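Local structure of 2-amino-4-hydroxy-6-hydroxymethyldihydropteridine pyrophosphokinase (Haemophilus influenzae, 1CBK) at residues Ile2-Ala7 with Asp97-Gly102; Pro15-Leu19 with Tyr54-Val58; Ile77-Arg83 with Thr93-Asp97; Ile125-Phe129 with Ile143-Val147. The protein probably catalyses the transfer of pyrophosphate from ATP to 6-hydroxymethyl-7,8-dihydropterin, a step in folate biosynthesis. All blocks are in the same frame, centred on the assembly; numbering follows the deposited sequence.

Overall arrangement
The fold illustrates how short contacts nested along a chain build up a layered domain. Strand 2-10, at the N terminus, pairs in interaction 1 with strand 95-101, about 90 residues on, and the long loop so closed encloses interactions 2 and 3. Within it, interaction 2 closes first along the chain, setting the start of helix 15-27 on strand 54-63. Interaction 3 follows, bringing the end of helix 67-80 to the start of strand 95-101 and sharing D97 with interaction 1. Interactions 2 and 3 touch where Q18 and L19 meet T93 and L94. Interaction 4 comes later, in series, joining two helices beyond the opposite face of the sheet, where P127 and L128 meet V58 and L128 meets Y5.

Interaction 1: residues Ile2-Ala7 with Asp97-Gly102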
loop_
_atom_site.group_PDB
_atom_site.type_symbol
_atom_site.label_atom_id
_atom_site.label_comp_id
_atom_site.label_asym_id
_atom_site.label_seq_id
_atom_site.Cartn_x
_atom_site.Cartn_y
_atom_site.Cartn_z
ATOM N N ILE A 2 23.292 -11.904 -5.652
ATOM C CA ILE A 2 21.950 -11.548 -6.066
ATOM C C ILE A 2 21.775 -10.059 -6.376
ATOM O O ILE A 2 22.437 -9.207 -5.787
ATOM C CB ILE A 2 20.886 -12.021 -5.009
ATOM C CG1 ILE A 2 20.786 -11.051 -3.859
ATOM C CG2 ILE A 2 21.221 -13.387 -4.448
ATOM C CD1 ILE A 2 19.615 -10.116 -4.018
ATOM N N THR A 3 20.880 -9.769 -7.311
ATOM C CA THR A 3 20.544 -8.419 -7.702
ATOM C C THR A 3 19.363 -8.010 -6.823
ATOM O O THR A 3 18.341 -8.689 -6.808
ATOM C CB THR A 3 20.115 -8.372 -9.168
ATOM O OG1 THR A 3 21.216 -8.784 -9.981
ATOM C CG2 THR A 3 19.672 -6.966 -9.572
ATOM N N ALA A 4 19.524 -6.935 -6.056
ATOM C CA ALA A 4 18.461 -6.456 -5.189
ATOM C C ALA A 4 18.142 -5.019 -5.552
ATOM O O ALA A 4 18.962 -4.327 -6.132
ATOM C CB ALA A 4 18.863 -6.561 -3.733
ATOM N N TYR A 5 16.929 -4.589 -5.237
ATOM C CA TYR A 5 16.476 -3.234 -5.528
ATOM C C TYR A 5 16.082 -2.605 -4.210
ATOM O O TYR A 5 15.372 -3.221 -3.400
ATOM C CB TYR A 5 15.305 -3.255 -6.509
ATOM C CG TYR A 5 15.740 -3.605 -7.905
ATOM C CD1 TYR A 5 16.259 -2.622 -8.752
ATOM C CD2 TYR A 5 15.686 -4.937 -8.367
ATOM C CE1 TYR A 5 16.726 -2.941 -10.039
ATOM C CE2 TYR A 5 16.157 -5.274 -9.651
ATOM C CZ TYR A 5 16.673 -4.270 -10.477
ATOM O OH TYR A 5 17.158 -4.585 -11.724
ATOM N N ILE A 6 16.603 -1.410 -3.979
ATOM C CA ILE A 6 16.351 -0.666 -2.741
ATOM C C ILE A 6 15.656 0.662 -3.047
ATOM O O ILE A 6 16.079 1.405 -3.939
ATOM C CB ILE A 6 17.694 -0.410 -1.992
ATOM C CG1 ILE A 6 18.330 -1.760 -1.632
ATOM C CG2 ILE A 6 17.476 0.456 -0.728
ATOM C CD1 ILE A 6 19.751 -1.646 -1.188
ATOM N N ALA A 7 14.564 0.929 -2.333
ATOM C CA ALA A 7 13.813 2.172 -2.501
ATOM C C ALA A 7 14.296 3.153 -1.425
ATOM O O ALA A 7 14.515 2.761 -0.277
ATOM C CB ALA A 7 12.293 1.913 -2.344
ATOM N N ASP A 97 14.237 0.845 1.868
ATOM C CA ASP A 97 13.372 -0.344 1.841
ATOM C C ASP A 97 13.818 -1.366 0.774
ATOM O O ASP A 97 14.079 -0.990 -0.360
ATOM C CB ASP A 97 11.919 0.057 1.518
ATOM C CG ASP A 97 11.244 0.811 2.651
ATOM O OD1 ASP A 97 11.189 0.275 3.780
ATOM O OD2 ASP A 97 10.747 1.931 2.407
ATOM N N ILE A 98 13.919 -2.637 1.145
ATOM C CA ILE A 98 14.294 -3.666 0.174
ATOM C C ILE A 98 13.030 -3.990 -0.642
ATOM O O ILE A 98 12.043 -4.482 -0.108
ATOM C CB ILE A 98 14.784 -4.972 0.848
ATOM C CG1 ILE A 98 15.980 -4.708 1.766
ATOM C CG2 ILE A 98 15.190 -5.969 -0.244
ATOM C CD1 ILE A 98 16.229 -5.806 2.801
ATOM N N LEU A 99 13.036 -3.626 -1.916
ATOM C CA LEU A 99 11.892 -3.876 -2.786
ATOM C C LEU A 99 11.934 -5.299 -3.314
ATOM O O LEU A 99 10.931 -6.007 -3.299
ATOM C CB LEU A 99 11.913 -2.942 -3.987
ATOM C CG LEU A 99 11.765 -1.433 -3.844
ATOM C CD1 LEU A 99 11.932 -0.789 -5.237
ATOM C CD2 LEU A 99 10.374 -1.105 -3.269
ATOM N N LEU A 100 13.113 -5.702 -3.774
ATOM C CA LEU A 100 13.317 -7.019 -4.385
ATOM C C LEU A 100 14.670 -7.580 -3.998
ATOM O O LEU A 100 15.647 -6.837 -3.871
ATOM C CB LEU A 100 13.267 -6.884 -5.913
ATOM C CG LEU A 100 11.958 -6.317 -6.484
ATOM C CD1 LEU A 100 12.168 -5.882 -7.932
ATOM C CD2 LEU A 100 10.804 -7.338 -6.342
ATOM N N TYR A 101 14.710 -8.896 -3.818
ATOM C CA TYR A 101 15.925 -9.610 -3.459
ATOM C C TYR A 101 15.941 -10.788 -4.419
ATOM O O TYR A 101 15.374 -11.851 -4.136
ATOM C CB TYR A 101 15.870 -10.100 -2.005
ATOM C CG TYR A 101 17.162 -10.758 -1.542
ATOM C CD1 TYR A 101 18.186 -9.999 -0.977
ATOM C CD2 TYR A 101 17.364 -12.134 -1.700
ATOM C CE1 TYR A 101 19.396 -10.593 -0.578
ATOM C CE2 TYR A 101 18.562 -12.733 -1.311
ATOM C CZ TYR A 101 19.571 -11.961 -0.754
ATOM O OH TYR A 101 20.758 -12.550 -0.408
ATOM N N GLY A 102 16.576 -10.576 -5.567
ATOM C CA GLY A 102 16.623 -11.593 -6.600
ATOM C C GLY A 102 15.170 -11.791 -6.991
ATOM O O GLY A 102 14.385 -10.840 -7.070
HETATM O O HOH W 1 15.764 -8.511 -8.233
#
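I2 and Y101 meet at one end of a pair of antiparallel strands held together mainly by their backbones. At the far end, A7 and D97 exchange two hydrogen bonds, A7 N to D97 O (2.8 Å) and D97 N to A7 O (2.9 Å). Midway, L99 and L100 both sit opposite Y5, a classic beta bulge: Y5 O takes the N-H of L99 at 2.8 Å and, weakly, that of L100, while Y5 N donates to L100 O. Just past the end of strand 95-101, G102 N donates to T3 O, and a water bridges T3 O and G102 O.

Side-chain packing divides between the two faces. I2 carries CG1 between its backbone N and carbonyl carbon (chi1 81°), which lays CD1 over the face of the Y101 ring, 3.4 Å from the centroid, in a CH-pi contact. Y101 OH is bonded to the backbone of L65. On the other face, Y5 CD2 touches L100 CD1 at 3.7 Å, and L99 CD2 packs on A7 CB.

Specific polar pairing thus belongs mainly to the main chain, whose N-H and C=O groups pair on both sides of the bulge as well as at it, while apolar side chains pack on both faces of the strand pair.

Interaction 2: residues Pro15-Leu19 with Tyr54-Val58; sequences PVEQL and YVNAV. With ROI (7,8-dihydro-7,7-dimethyl-6-hydroxypterin), chain D.
V55 presses both of its methyl groups against the start of helix 15-27, and the side-chain packing is apolar. Its CG2 rests against CB of P15 at 3.5 Å, while CG1, anti to the backbone N (chi1 179°), meets L19 CD2, one turn on from P15, at 3.8 Å, and only brushes V16 CG2. The same L19 methyl passes V55 O and reaches A57 CB at 4.2 Å, so one leucine branch spans two strand residues that face the helix. L19, whose chi1 of -97° lies off the staggered positions, packs also on L8, S10, F40 and L94. No hydrogen bond joins the two segments; the helix supplies its own, from L19 N to P15 O.

This is the way a helix lies on a sheet in the ferredoxin-like fold of HPPK, here with the segment axes 26° apart. Helix 15-27 occupies one face, and strand 54-63 turns N56 and V58 to the other, toward helix 122-131.

Polar contacts belong to that second face, where the bound pterin analogue sits. N56 reads its pyrimidine edge with both ends of the amide: ROI N3 donates to N56 OD1 at 3.0 Å, and N56 ND2 donates to ROI O4 at 2.8 Å, both nearly straight. S43 OG and L8 O bond to the same amide and help fix its rotation. The Y54 ring stacks on the bicyclic ligand, with ROI C8A over its centre, 3.5 Å above the plane, while Y54 OH bonds to Q51 and R92.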
loop_
_atom_site.group_PDB
_atom_site.type_symbol
_atom_site.label_atom_id
_atom_site.label_comp_id
_atom_site.label_asym_id
_atom_site.label_seq_id
_atom_site.Cartn_x
_atom_site.Cartn_y
_atom_site.Cartn_z
ATOM N N PRO A 15 16.547 16.522 1.897
ATOM C CA PRO A 15 16.277 15.223 1.270
ATOM C C PRO A 15 17.310 14.752 0.250
ATOM O O PRO A 15 17.759 13.617 0.319
ATOM C CB PRO A 15 14.902 15.423 0.628
ATOM C CG PRO A 15 14.229 16.376 1.550
ATOM C CD PRO A 15 15.327 17.362 1.896
ATOM N N VAL A 16 17.710 15.622 -0.671
ATOM C CA VAL A 16 18.708 15.249 -1.683
ATOM C C VAL A 16 20.030 14.821 -1.021
ATOM O O VAL A 16 20.647 13.847 -1.450
ATOM C CB VAL A 16 18.952 16.405 -2.683
ATOM C CG1 VAL A 16 20.069 16.055 -3.655
ATOM C CG2 VAL A 16 17.677 16.728 -3.449
ATOM N N GLU A 17 20.458 15.546 0.018
ATOM C CA GLU A 17 21.677 15.210 0.737
ATOM C C GLU A 17 21.518 13.881 1.498
ATOM O O GLU A 17 22.452 13.066 1.549
ATOM C CB GLU A 17 22.045 16.351 1.690
ATOM C CG GLU A 17 23.358 16.162 2.439
ATOM C CD GLU A 17 23.688 17.350 3.343
ATOM O OE1 GLU A 17 23.189 17.388 4.474
ATOM O OE2 GLU A 17 24.410 18.270 2.925
ATOM N N GLN A 18 20.362 13.669 2.117
ATOM C CA GLN A 18 20.088 12.414 2.816
ATOM C C GLN A 18 20.221 11.205 1.851
ATOM O O GLN A 18 20.788 10.169 2.201
ATOM C CB GLN A 18 18.669 12.429 3.405
ATOM C CG GLN A 18 18.435 13.515 4.442
ATOM C CD GLN A 18 18.972 13.163 5.816
ATOM O OE1 GLN A 18 19.335 12.019 6.090
ATOM N NE2 GLN A 18 18.991 14.157 6.713
ATOM N N LEU A 19 19.679 11.341 0.647
ATOM C CA LEU A 19 19.750 10.279 -0.366
ATOM C C LEU A 19 21.191 10.062 -0.829
ATOM O O LEU A 19 21.629 8.918 -0.937
ATOM C CB LEU A 19 18.822 10.576 -1.554
ATOM C CG LEU A 19 17.447 9.883 -1.515
ATOM C CD1 LEU A 19 16.755 10.010 -0.182
ATOM C CD2 LEU A 19 16.580 10.397 -2.624
ATOM N N TYR A 54 8.426 14.768 -1.077
ATOM C CA TYR A 54 9.524 13.832 -0.890
ATOM C C TYR A 54 10.466 13.808 -2.058
ATOM O O TYR A 54 10.114 14.272 -3.149
ATOM C CB TYR A 54 8.971 12.418 -0.731
ATOM C CG TYR A 54 8.422 12.125 0.636
ATOM C CD1 TYR A 54 7.171 12.625 1.042
ATOM C CD2 TYR A 54 9.146 11.347 1.526
ATOM C CE1 TYR A 54 6.670 12.332 2.329
ATOM C CE2 TYR A 54 8.657 11.056 2.803
ATOM C CZ TYR A 54 7.430 11.542 3.195
ATOM O OH TYR A 54 6.998 11.227 4.447
ATOM N N VAL A 55 11.687 13.329 -1.810
ATOM C CA VAL A 55 12.673 13.112 -2.880
ATOM C C VAL A 55 12.844 11.570 -2.820
ATOM O O VAL A 55 13.072 11.002 -1.733
ATOM C CB VAL A 55 14.007 13.873 -2.689
ATOM C CG1 VAL A 55 14.965 13.553 -3.856
ATOM C CG2 VAL A 55 13.750 15.376 -2.681
ATOM N N ASN A 56 12.612 10.918 -3.963
ATOM C CA ASN A 56 12.651 9.468 -4.082
ATOM C C ASN A 56 13.590 8.932 -5.148
ATOM O O ASN A 56 13.841 9.586 -6.149
ATOM C CB ASN A 56 11.242 8.933 -4.404
ATOM C CG ASN A 56 10.305 8.986 -3.213
ATOM O OD1 ASN A 56 9.414 9.826 -3.152
ATOM N ND2 ASN A 56 10.473 8.063 -2.287
ATOM N N ALA A 57 14.084 7.718 -4.932
ATOM C CA ALA A 57 14.965 7.069 -5.889
ATOM C C ALA A 57 14.934 5.581 -5.598
ATOM O O ALA A 57 14.358 5.136 -4.593
ATOM C CB ALA A 57 16.414 7.610 -5.787
ATOM N N VAL A 58 15.512 4.817 -6.521
ATOM C CA VAL A 58 15.614 3.357 -6.407
ATOM C C VAL A 58 17.036 3.040 -6.849
ATOM O O VAL A 58 17.497 3.555 -7.876
ATOM C CB VAL A 58 14.593 2.582 -7.344
ATOM C CG1 VAL A 58 14.828 1.057 -7.243
ATOM C CG2 VAL A 58 13.132 2.871 -6.930
HETATM N N1 ROI D . 5.337 9.927 0.118
HETATM C C2 ROI D . 6.230 10.076 -0.920
HETATM N N2 ROI D . 5.865 10.878 -1.956
HETATM N N3 ROI D . 7.438 9.463 -0.948
HETATM C C4 ROI D . 7.846 8.643 0.046
HETATM O O4 ROI D . 8.967 8.110 0.051
HETATM C C4A ROI D . 6.949 8.399 1.137
HETATM N N5 ROI D . 7.294 7.599 2.103
HETATM C C6 ROI D . 6.489 7.318 3.189
HETATM C C7 ROI D . 5.027 7.839 3.187
HETATM C C16 ROI D . 4.030 6.703 2.735
HETATM C C15 ROI D . 4.651 8.420 4.557
HETATM N N8 ROI D . 4.803 8.913 2.172
HETATM C C8A ROI D . 5.663 9.114 1.108
HETATM O O9 ROI D . 7.031 6.626 4.108
#

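Interaction 3: residues Ile77-Arg83 with Thr93-Asp97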
loop_
_atom_site.group_PDB
_atom_site.type_symbol
_atom_site.label_atom_id
_atom_site.label_comp_id
_atom_site.label_asym_id
_atom_site.label_seq_id
_atom_site.Cartn_x
_atom_site.Cartn_y
_atom_site.Cartn_z
ATOM N N ILE A 77 22.627 1.882 8.600
ATOM C CA ILE A 77 22.848 3.103 7.851
ATOM C C ILE A 77 21.833 4.165 8.280
ATOM O O ILE A 77 22.199 5.322 8.469
ATOM C CB ILE A 77 22.789 2.858 6.321
ATOM C CG1 ILE A 77 24.044 2.108 5.870
ATOM C CG2 ILE A 77 22.623 4.195 5.551
ATOM C CD1 ILE A 77 23.948 1.516 4.460
ATOM N N GLU A 78 20.560 3.792 8.418
ATOM C CA GLU A 78 19.528 4.746 8.854
ATOM C C GLU A 78 19.867 5.282 10.264
ATOM O O GLU A 78 19.767 6.486 10.528
ATOM C CB GLU A 78 18.144 4.075 8.890
ATOM C CG GLU A 78 17.569 3.677 7.537
ATOM C CD GLU A 78 16.212 2.993 7.662
ATOM O OE1 GLU A 78 16.008 2.196 8.589
ATOM O OE2 GLU A 78 15.344 3.252 6.819
ATOM N N ASN A 79 20.315 4.390 11.149
ATOM C CA ASN A 79 20.664 4.775 12.518
ATOM C C ASN A 79 21.867 5.720 12.588
ATOM O O ASN A 79 21.821 6.766 13.242
ATOM C CB ASN A 79 20.904 3.537 13.373
ATOM C CG ASN A 79 19.610 2.813 13.729
ATOM O OD1 ASN A 79 18.584 3.451 13.975
ATOM N ND2 ASN A 79 19.655 1.479 13.773
ATOM N N GLU A 80 22.923 5.380 11.861
ATOM C CA GLU A 80 24.137 6.192 11.848
ATOM C C GLU A 80 23.930 7.508 11.089
ATOM O O GLU A 80 24.697 8.464 11.258
ATOM C CB GLU A 80 25.310 5.367 11.295
ATOM C CG GLU A 80 25.574 4.083 12.117
ATOM C CD GLU A 80 26.876 3.375 11.758
ATOM O OE1 GLU A 80 27.432 3.646 10.683
ATOM O OE2 GLU A 80 27.344 2.534 12.558
ATOM N N GLN A 81 22.867 7.575 10.284
ATOM C CA GLN A 81 22.551 8.789 9.552
ATOM C C GLN A 81 21.548 9.613 10.379
ATOM O O GLN A 81 21.021 10.634 9.930
ATOM C CB GLN A 81 22.004 8.467 8.142
ATOM C CG GLN A 81 22.068 9.671 7.218
ATOM C CD GLN A 81 21.863 9.349 5.755
ATOM O OE1 GLN A 81 21.065 9.996 5.071
ATOM N NE2 GLN A 81 22.622 8.391 5.246
ATOM N N GLY A 82 21.300 9.167 11.606
ATOM C CA GLY A 82 20.375 9.863 12.494
ATOM C C GLY A 82 18.922 9.936 12.038
ATOM O O GLY A 82 18.285 10.977 12.197
ATOM N N ARG A 83 18.367 8.833 11.533
ATOM C CA ARG A 83 16.969 8.825 11.058
ATOM C C ARG A 83 15.947 9.294 12.087
ATOM O O ARG A 83 15.845 8.746 13.171
ATOM C CB ARG A 83 16.555 7.438 10.525
ATOM C CG ARG A 83 15.072 7.340 10.143
ATOM C CD ARG A 83 14.690 5.949 9.604
ATOM N NE ARG A 83 13.298 5.904 9.133
ATOM C CZ ARG A 83 12.246 5.674 9.919
ATOM N NH1 ARG A 83 12.410 5.437 11.218
ATOM N NH2 ARG A 83 11.024 5.666 9.411
ATOM N N THR A 93 13.573 11.793 7.826
ATOM C CA THR A 93 14.812 12.188 7.172
ATOM C C THR A 93 15.274 11.150 6.141
ATOM O O THR A 93 15.953 11.499 5.180
ATOM C CB THR A 93 15.928 12.420 8.204
ATOM O OG1 THR A 93 16.074 11.244 8.997
ATOM C CG2 THR A 93 15.590 13.613 9.138
ATOM N N LEU A 94 14.909 9.882 6.339
ATOM C CA LEU A 94 15.309 8.811 5.424
ATOM C C LEU A 94 14.624 7.471 5.691
ATOM O O LEU A 94 14.458 7.065 6.838
ATOM C CB LEU A 94 16.840 8.572 5.521
ATOM C CG LEU A 94 17.463 7.452 4.660
ATOM C CD1 LEU A 94 17.597 7.937 3.214
ATOM C CD2 LEU A 94 18.823 7.064 5.217
ATOM N N ASP A 95 14.253 6.792 4.613
ATOM C CA ASP A 95 13.677 5.450 4.668
ATOM C C ASP A 95 14.371 4.655 3.553
ATOM O O ASP A 95 14.448 5.136 2.429
ATOM C CB ASP A 95 12.160 5.453 4.381
ATOM C CG ASP A 95 11.316 5.380 5.638
ATOM O OD1 ASP A 95 11.870 5.342 6.745
ATOM O OD2 ASP A 95 10.077 5.365 5.515
ATOM N N LEU A 96 14.920 3.493 3.903
ATOM C CA LEU A 96 15.577 2.578 2.961
ATOM C C LEU A 96 14.714 1.324 3.014
ATOM O O LEU A 96 14.466 0.810 4.097
ATOM C CB LEU A 96 17.005 2.236 3.419
ATOM C CG LEU A 96 17.958 3.435 3.493
ATOM C CD1 LEU A 96 19.360 2.964 3.878
ATOM C CD2 LEU A 96 17.974 4.154 2.148
ATOM N N ASP A 97 14.237 0.845 1.868
ATOM C CA ASP A 97 13.372 -0.344 1.841
ATOM C C ASP A 97 13.818 -1.366 0.774
ATOM O O ASP A 97 14.079 -0.990 -0.360
ATOM C CB ASP A 97 11.919 0.057 1.518
ATOM C CG ASP A 97 11.244 0.811 2.651
ATOM O OD1 ASP A 97 11.189 0.275 3.780
ATOM O OD2 ASP A 97 10.747 1.931 2.407
HETATM O O HOH W 2 12.623 2.530 6.925
HETATM O O HOH W 3 15.567 -0.311 6.764
HETATM O O HOH W 4 18.688 10.815 8.414
#
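L94 meets Q81 just where helix 67-80 runs out, with L94 CD2 set against the end of the glutamine side chain. The leucine contributes its backbone as well as this methyl, for its carbonyl oxygen turns toward R83.

R83 runs fully extended from CG to NE, with CG anti to the backbone N (chi1 174°), and this carries the guanidinium along T93 and L94 as far as D95. There NE and NH2 grip the single oxygen D95 OD1 side-on, each at 2.8 Å, in a salt bridge with the guanidinium and carboxylate planes 9° apart. NE also makes a weak bond to L94 O, which lies at the edge of the guanidinium. The second oxygen, D95 OD2, is bridged to R92, so two arginines hold this carboxylate.

E78 reaches the strand from the helix side. Its OE2 accepts the N-H of L96 at 3.0 Å on the anti side, tilted out of the carboxylate plane, and its CG packs on L96, beside the contact of I77 CG2 with L96 CD1. OE2 lies 4.1 Å from D95 OD1, and a water bridges the two, its bond to D95 OD1 weak.

The helix closes in a Schellman motif, with R83 N bonded to E78 O and G82, at positive phi, in the C-prime position. The connection from strand 54-63 through this helix to strand 95-101 is a beta-alpha-beta crossover of the ferredoxin-like fold, and it delivers D95 to the pterin pocket.

Interaction 4: residues Ile125-Phe129 with Ile143-Val147; sequences IVPLF and ITELV
I125 opens the contact by pressing its CG2 branch against the C-terminal end of 143-147, 3.8 Å from V147 CA and 4.3 Å from L146 CB, with the I143 CD1 methyl at a similar range. CG2 is anti to the backbone N of I125, beside its carbonyl carbon, which directs this branch rather than CG1 at the neighbouring helix. V126 follows at the margin, where its CG2 just meets V147 CG2. P127, whose nitrogen cannot bond to the preceding turn, marks a kink and faces the sheet instead.

L128 contributes a methyl: its CD2 touches I143 CD1 at 3.8 Å. The isoleucine can reach it because its own CG1 is anti to the backbone N (chi1 -164°), carrying the terminal methyl inward between L128 and I125.

F129 ends the segment and is the side chain most enveloped by the partner. V147 CG1 sits over the middle of one ring face, 4.0 Å from the centroid and 8° off the normal, a CH-pi contact. I143 CG2 approaches the ring edge, 3.8 Å from F129 CD1, and T144 CG2 adds a contact at CE1. The ring thus spans I143, T144 and V147, with apolar partners at both face and edge.

Helix 122-131 lies between the sheet and helix 143-146: P127 and L128 rest on V58 of strand 54-63, with P127 also touching S38 and Y41 of strand 32-43, while I125 and F129 carry helix 143-146 on the side away from the sheet, with F150 beside I125 and V126.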
loop_
_atom_site.group_PDB
_atom_site.type_symbol
_atom_site.label_atom_id
_atom_site.label_comp_id
_atom_site.label_asym_id
_atom_site.label_seq_id
_atom_site.Cartn_x
_atom_site.Cartn_y
_atom_site.Cartn_z
ATOM N N ILE A 125 7.635 2.776 -8.541
ATOM C CA ILE A 125 7.601 2.137 -9.861
ATOM C C ILE A 125 8.211 2.911 -11.010
ATOM O O ILE A 125 8.851 2.308 -11.884
ATOM C CB ILE A 125 6.179 1.648 -10.229
ATOM C CG1 ILE A 125 5.731 0.563 -9.239
ATOM C CG2 ILE A 125 6.105 1.145 -11.708
ATOM C CD1 ILE A 125 6.546 -0.731 -9.273
ATOM N N VAL A 126 8.038 4.230 -11.029
ATOM C CA VAL A 126 8.610 5.025 -12.113
ATOM C C VAL A 126 10.151 4.951 -12.098
ATOM O O VAL A 126 10.773 4.756 -13.164
ATOM C CB VAL A 126 8.068 6.471 -12.117
ATOM C CG1 VAL A 126 8.907 7.376 -13.001
ATOM C CG2 VAL A 126 6.607 6.456 -12.552
ATOM N N PRO A 127 10.789 5.164 -10.916
ATOM C CA PRO A 127 12.261 5.094 -10.809
ATOM C C PRO A 127 12.763 3.649 -11.114
ATOM O O PRO A 127 13.802 3.477 -11.742
ATOM C CB PRO A 127 12.544 5.445 -9.336
ATOM C CG PRO A 127 11.375 6.174 -8.887
ATOM C CD PRO A 127 10.186 5.774 -9.714
ATOM N N LEU A 128 12.071 2.631 -10.614
ATOM C CA LEU A 128 12.462 1.231 -10.882
ATOM C C LEU A 128 12.455 0.946 -12.396
ATOM O O LEU A 128 13.390 0.354 -12.927
ATOM C CB LEU A 128 11.522 0.242 -10.150
ATOM C CG LEU A 128 11.804 -1.272 -10.267
ATOM C CD1 LEU A 128 13.217 -1.586 -9.783
ATOM C CD2 LEU A 128 10.799 -2.065 -9.444
ATOM N N PHE A 129 11.405 1.402 -13.081
ATOM C CA PHE A 129 11.264 1.207 -14.525
ATOM C C PHE A 129 12.397 1.884 -15.280
ATOM O O PHE A 129 12.866 1.389 -16.313
ATOM C CB PHE A 129 9.914 1.751 -14.985
ATOM C CG PHE A 129 9.694 1.679 -16.471
ATOM C CD1 PHE A 129 9.753 0.464 -17.149
ATOM C CD2 PHE A 129 9.412 2.834 -17.196
ATOM C CE1 PHE A 129 9.534 0.392 -18.539
ATOM C CE2 PHE A 129 9.190 2.782 -18.573
ATOM C CZ PHE A 129 9.252 1.554 -19.247
ATOM N N ILE A 143 7.151 -5.126 -15.381
ATOM C CA ILE A 143 7.287 -3.701 -15.069
ATOM C C ILE A 143 6.587 -2.777 -16.079
ATOM O O ILE A 143 5.999 -1.759 -15.687
ATOM C CB ILE A 143 8.790 -3.304 -14.933
ATOM C CG1 ILE A 143 8.952 -1.945 -14.223
ATOM C CG2 ILE A 143 9.440 -3.250 -16.317
ATOM C CD1 ILE A 143 8.820 -1.965 -12.715
ATOM N N THR A 144 6.614 -3.135 -17.364
ATOM C CA THR A 144 5.993 -2.316 -18.406
ATOM C C THR A 144 4.479 -2.167 -18.215
ATOM O O THR A 144 3.882 -1.177 -18.659
ATOM C CB THR A 144 6.259 -2.874 -19.818
ATOM O OG1 THR A 144 5.852 -4.246 -19.864
ATOM C CG2 THR A 144 7.740 -2.770 -20.171
ATOM N N GLU A 145 3.867 -3.151 -17.561
ATOM C CA GLU A 145 2.432 -3.121 -17.303
ATOM C C GLU A 145 2.164 -2.268 -16.085
ATOM O O GLU A 145 1.320 -1.360 -16.127
ATOM C CB GLU A 145 1.873 -4.532 -17.112
ATOM C CG GLU A 145 1.897 -5.361 -18.409
ATOM C CD GLU A 145 1.284 -4.620 -19.615
ATOM O OE1 GLU A 145 0.033 -4.456 -19.635
ATOM O OE2 GLU A 145 2.064 -4.220 -20.536
ATOM N N LEU A 146 2.917 -2.540 -15.021
ATOM C CA LEU A 146 2.814 -1.803 -13.768
ATOM C C LEU A 146 3.014 -0.287 -13.940
ATOM O O LEU A 146 2.339 0.504 -13.288
ATOM C CB LEU A 146 3.841 -2.336 -12.762
ATOM C CG LEU A 146 3.693 -3.785 -12.306
ATOM C CD1 LEU A 146 4.839 -4.144 -11.376
ATOM C CD2 LEU A 146 2.340 -3.978 -11.624
ATOM N N VAL A 147 3.917 0.133 -14.818
ATOM C CA VAL A 147 4.171 1.566 -14.984
ATOM C C VAL A 147 3.072 2.340 -15.729
ATOM O O VAL A 147 3.005 3.565 -15.632
ATOM C CB VAL A 147 5.570 1.807 -15.605
ATOM C CG1 VAL A 147 5.534 1.578 -17.106
ATOM C CG2 VAL A 147 6.093 3.200 -15.252
#